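Local coordinates for gentamicin resistance protein (PDB 6CTZ) that transfers phosphate to the 2''-hydroxyl of aminoglycoside antibiotics such as kanamycin, probably from a guanine nucleotide, and so makes the bacterium resistant to them, at residues Q57-P60 / L61-G64; F126-E129 / T130-A134. The protein carries 2 engineered substitutions. One frame throughout, in Å; residues are numbered along the deposited sequence. Where two conformers were deposited one is given.

Contact 1: Q57-P60 / L61-G64; sequences QLLP and LLVG
Leu58 and Leu59 supply the carbonyls that hold the C-terminal part of helix 46-62 together, and each oxygen takes two amides. Leu58 O accepts from Leu61 N at 2.9 Å and from Leu62 N at 3.2 Å, both weakly; the first is bent to 129° at the hydrogen. Leu59 O repeats the pattern: Leu62 N donates at 3.0 Å, approaching from above the carbonyl plane (66° out of it), and Val63 N adds a weak bond at 3.1 Å. Leu62 N is thus shared between two acceptors, a mixture of three- and four-residue spacings. The helix is kinked at Pro60, whose N has no hydrogen to give to the turn before. Consistent with that, Leu61 N stands 4.3 Å from Gln57 O, and the leucine's CG and CD1 pack against this oxygen instead. Farther along, one water bridges Pro60 O, to which it donates at 2.7 Å, and Gly64 N, from which it accepts at 2.9 Å; its link to Leu61 O is weak. On the buried side Leu58, with CG anti to its backbone N (chi1 174°), crosses Leu62 obliquely, its CG 3.8 Å from Leu62 CD1 in one of that residue's two conformers. This is a proline-kinked turn near the C-terminal end of helix 46-62, which follows strand 38-43 and precedes strand 73-78, the place of helix C in the protein-kinase fold.

Contact 2: F126-E129 / T130-A134; sequences FPVE and TAISA
Phe126 and Pro127 lead into helix 128-133 and meet its first turn with ring and carbonyl respectively. Among the backbone bonds, Pro127, at the N-cap position, accepts through O from Ala131 N at 3.2 Å, nearly straight (166°) and in the carbonyl plane, with a weaker second donor in Thr130 N. Ile132 N to Val128 O, 2.9 Å, and Ser133 N to Glu129 O, 3.0 Å, continue the regular four-residue pattern. One side-chain bond occurs: Ser133 OG stands between the backbone N and the carbonyl carbon (chi1 82°) and donates to Thr130 O at 2.7 Å. The apolar contacts divide in two. One group is built round the Phe126 ring: CG anti to the backbone N (chi1 -170°) turns it toward the first turn, CZ comes to 3.8 Å from Thr130 CG2, the side chains crossing at about a right angle, while the ring edge meets Ala131 N and CE2 lies 4.1 Å from Ala131 CB. A second pairs Val128, in one of its two conformers, with Ile132, CG1 lying 3.7 Å from Ile132 CD1. This short helix follows helix 106-125; Thr130 faces Leu61 of helix 46-62, whereas Val128, Ala131 and Ile132 bear on Ile220 in a loop.

Contact 1 closes well before contact 2 opens along the chain, yet their centres lie about 10 Å apart and they pack directly against each other. Much of the joint is the ring of Phe126: its CE1 is 3.6 Å from Leu61 O, and its CD1 lies 3.5 Å from Leu62 CD2 in one of the two conformers of Leu62, so the ring that opens contact 2 also packs against the end of helix 46-62. Gln57 reaches Ala134 at the other end of the interface. Their relation to the nucleotide differs. From contact 1 the side chain of Leu59 is about 9 Å from the bound GDP and about 6 Å from that of Arg41, a GDP-binding residue, whereas 126-134 lies away from the known sites.

Contact 1: Q57-P60 / L61-G64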
loop_
_atom_site.group_PDB
_atom_site.type_symbol
_atom_site.label_atom_id
_atom_site.label_comp_id
_atom_site.label_asym_id
_atom_site.label_seq_id
_atom_site.Cartn_x
_atom_site.Cartn_y
_atom_site.Cartn_z
ATOM N N GLN A 57 -16.669 1.178 4.783
ATOM C CA GLN A 57 -17.053 2.258 5.688
ATOM C C GLN A 57 -16.197 3.499 5.482
ATOM O O GLN A 57 -16.698 4.626 5.590
ATOM C CB GLN A 57 -16.922 1.799 7.136
ATOM C CG GLN A 57 -17.792 0.616 7.527
ATOM C CD GLN A 57 -17.348 0.054 8.861
ATOM O OE1 GLN A 57 -16.633 -0.953 8.919
ATOM N NE2 GLN A 57 -17.733 0.721 9.940
ATOM N N LEU A 58 -14.899 3.313 5.219
ATOM C CA LEU A 58 -13.977 4.444 5.195
ATOM C C LEU A 58 -14.086 5.249 3.908
ATOM O O LEU A 58 -14.091 6.487 3.941
ATOM C CB LEU A 58 -12.539 3.950 5.366
ATOM C CG LEU A 58 -11.464 5.032 5.225
ATOM C CD1 LEU A 58 -11.552 6.059 6.356
ATOM C CD2 LEU A 58 -10.072 4.430 5.175
ATOM N N LEU A 59 -14.106 4.573 2.761
ATOM C CA LEU A 59 -13.956 5.299 1.502
ATOM C C LEU A 59 -15.040 6.345 1.288
ATOM O O LEU A 59 -14.706 7.445 0.811
ATOM C CB LEU A 59 -13.846 4.333 0.309
ATOM C CG LEU A 59 -12.584 3.462 0.299
ATOM C CD1 LEU A 59 -12.616 2.477 -0.871
ATOM C CD2 LEU A 59 -11.337 4.318 0.242
ATOM N N PRO A 60 -16.317 6.094 1.600
ATOM C CA PRO A 60 -17.320 7.148 1.399
ATOM C C PRO A 60 -17.034 8.392 2.207
ATOM O O PRO A 60 -17.377 9.493 1.764
ATOM C CB PRO A 60 -18.633 6.472 1.816
ATOM C CG PRO A 60 -18.392 5.023 1.565
ATOM C CD PRO A 60 -16.955 4.808 1.957
ATOM N N LEU A 61 -16.380 8.255 3.365
ATOM C CA LEU A 61 -16.043 9.414 4.176
ATOM C C LEU A 61 -14.841 10.161 3.621
ATOM O O LEU A 61 -14.704 11.363 3.867
ATOM C CB LEU A 61 -15.731 8.967 5.603
ATOM C CG LEU A 61 -16.851 8.172 6.275
ATOM C CD1 LEU A 61 -16.399 7.596 7.611
ATOM C CD2 LEU A 61 -18.096 9.030 6.426
ATOM N N LEU A 62 -13.983 9.478 2.868
ATOM C CA LEU A 62 -12.772 10.087 2.326
ATOM C C LEU A 62 -12.993 10.801 1.002
ATOM O O LEU A 62 -12.224 11.712 0.679
ATOM C CB LEU A 62 -11.704 9.020 2.077
ATOM C CG LEU A 62 -10.961 8.469 3.281
ATOM C CD1 LEU A 62 -9.872 7.527 2.807
ATOM C CD2 LEU A 62 -10.370 9.606 4.098
ATOM N N VAL A 63 -14.017 10.409 0.230
ATOM C CA VAL A 63 -14.183 10.912 -1.137
ATOM C C VAL A 63 -14.139 12.436 -1.164
ATOM O O VAL A 63 -13.470 13.048 -2.005
ATOM C CB VAL A 63 -15.487 10.366 -1.756
ATOM C CG1 VAL A 63 -15.843 11.116 -3.041
ATOM C CG2 VAL A 63 -15.374 8.878 -2.050
ATOM N N GLY A 64 -14.875 13.069 -0.251
ATOM C CA GLY A 64 -14.958 14.515 -0.225
ATOM C C GLY A 64 -13.768 15.230 0.373
ATOM O O GLY A 64 -13.745 16.466 0.402
HETATM O O HOH W 1 -16.972 12.183 1.573
#

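Contact 2: F126-E129 / T130-A134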
loop_
_atom_site.group_PDB
_atom_site.type_symbol
_atom_site.label_atom_id
_atom_site.label_comp_id
_atom_site.label_asym_id
_atom_site.label_seq_id
_atom_site.Cartn_x
_atom_site.Cartn_y
_atom_site.Cartn_z
ATOM N N PHE A 126 -7.311 14.082 8.120
ATOM C CA PHE A 126 -8.594 13.418 8.319
ATOM C C PHE A 126 -8.787 13.058 9.793
ATOM O O PHE A 126 -7.872 12.536 10.429
ATOM C CB PHE A 126 -8.677 12.153 7.459
ATOM C CG PHE A 126 -10.051 11.553 7.424
ATOM C CD1 PHE A 126 -11.016 12.054 6.564
ATOM C CD2 PHE A 126 -10.401 10.530 8.296
ATOM C CE1 PHE A 126 -12.296 11.517 6.541
ATOM C CE2 PHE A 126 -11.682 9.997 8.279
ATOM C CZ PHE A 126 -12.626 10.492 7.400
ATOM N N PRO A 127 -9.972 13.297 10.358
ATOM C CA PRO A 127 -10.166 13.044 11.802
ATOM C C PRO A 127 -9.947 11.580 12.162
ATOM O O PRO A 127 -10.641 10.689 11.676
ATOM C CB PRO A 127 -11.610 13.492 12.048
ATOM C CG PRO A 127 -11.845 14.512 10.981
ATOM C CD PRO A 127 -11.136 13.971 9.763
ATOM N N VAL A 128 -8.976 11.338 13.042
ATOM C CA VAL A 128 -8.609 9.971 13.409
ATOM C C VAL A 128 -9.798 9.233 14.017
ATOM O O VAL A 128 -10.021 8.044 13.758
ATOM C CB VAL A 128 -7.388 9.998 14.348
ATOM C CG1 VAL A 128 -7.199 8.670 15.056
ATOM C CG2 VAL A 128 -6.120 10.409 13.571
ATOM N N GLU A 129 -10.579 9.931 14.855
ATOM C CA GLU A 129 -11.722 9.288 15.504
ATOM C C GLU A 129 -12.775 8.844 14.495
ATOM O O GLU A 129 -13.400 7.795 14.678
ATOM C CB GLU A 129 -12.322 10.201 16.576
ATOM C CG GLU A 129 -13.043 11.446 16.070
ATOM C CD GLU A 129 -12.129 12.623 15.756
ATOM O OE1 GLU A 129 -10.878 12.475 15.783
ATOM O OE2 GLU A 129 -12.682 13.707 15.475
ATOM N N THR A 130 -12.963 9.606 13.414
ATOM C CA THR A 130 -13.898 9.185 12.377
ATOM C C THR A 130 -13.394 7.929 11.679
ATOM O O THR A 130 -14.160 6.988 11.427
ATOM C CB THR A 130 -14.081 10.325 11.379
ATOM O OG1 THR A 130 -14.580 11.477 12.076
ATOM C CG2 THR A 130 -15.062 9.924 10.270
ATOM N N ALA A 131 -12.100 7.889 11.370
ATOM C CA ALA A 131 -11.531 6.688 10.772
ATOM C C ALA A 131 -11.675 5.479 11.692
ATOM O O ALA A 131 -12.071 4.398 11.237
ATOM C CB ALA A 131 -10.068 6.932 10.410
ATOM N N ILE A 132 -11.381 5.638 12.992
ATOM C CA ILE A 132 -11.512 4.506 13.909
ATOM C C ILE A 132 -12.952 4.003 13.938
ATOM O O ILE A 132 -13.205 2.789 13.961
ATOM C CB ILE A 132 -11.005 4.866 15.317
ATOM C CG1 ILE A 132 -9.515 5.218 15.283
ATOM C CG2 ILE A 132 -11.247 3.709 16.285
ATOM C CD1 ILE A 132 -9.026 5.845 16.591
ATOM N N SER A 133 -13.919 4.930 13.934
ATOM C CA SER A 133 -15.329 4.550 13.934
ATOM C C SER A 133 -15.709 3.769 12.681
ATOM O O SER A 133 -16.691 3.018 12.705
ATOM C CB SER A 133 -16.190 5.810 14.067
ATOM O OG SER A 133 -16.361 6.461 12.814
ATOM N N ALA A 134 -14.960 3.937 11.591
ATOM C CA ALA A 134 -15.171 3.225 10.339
ATOM C C ALA A 134 -14.398 1.914 10.264
ATOM O O ALA A 134 -14.294 1.333 9.182
ATOM C CB ALA A 134 -14.807 4.121 9.152
#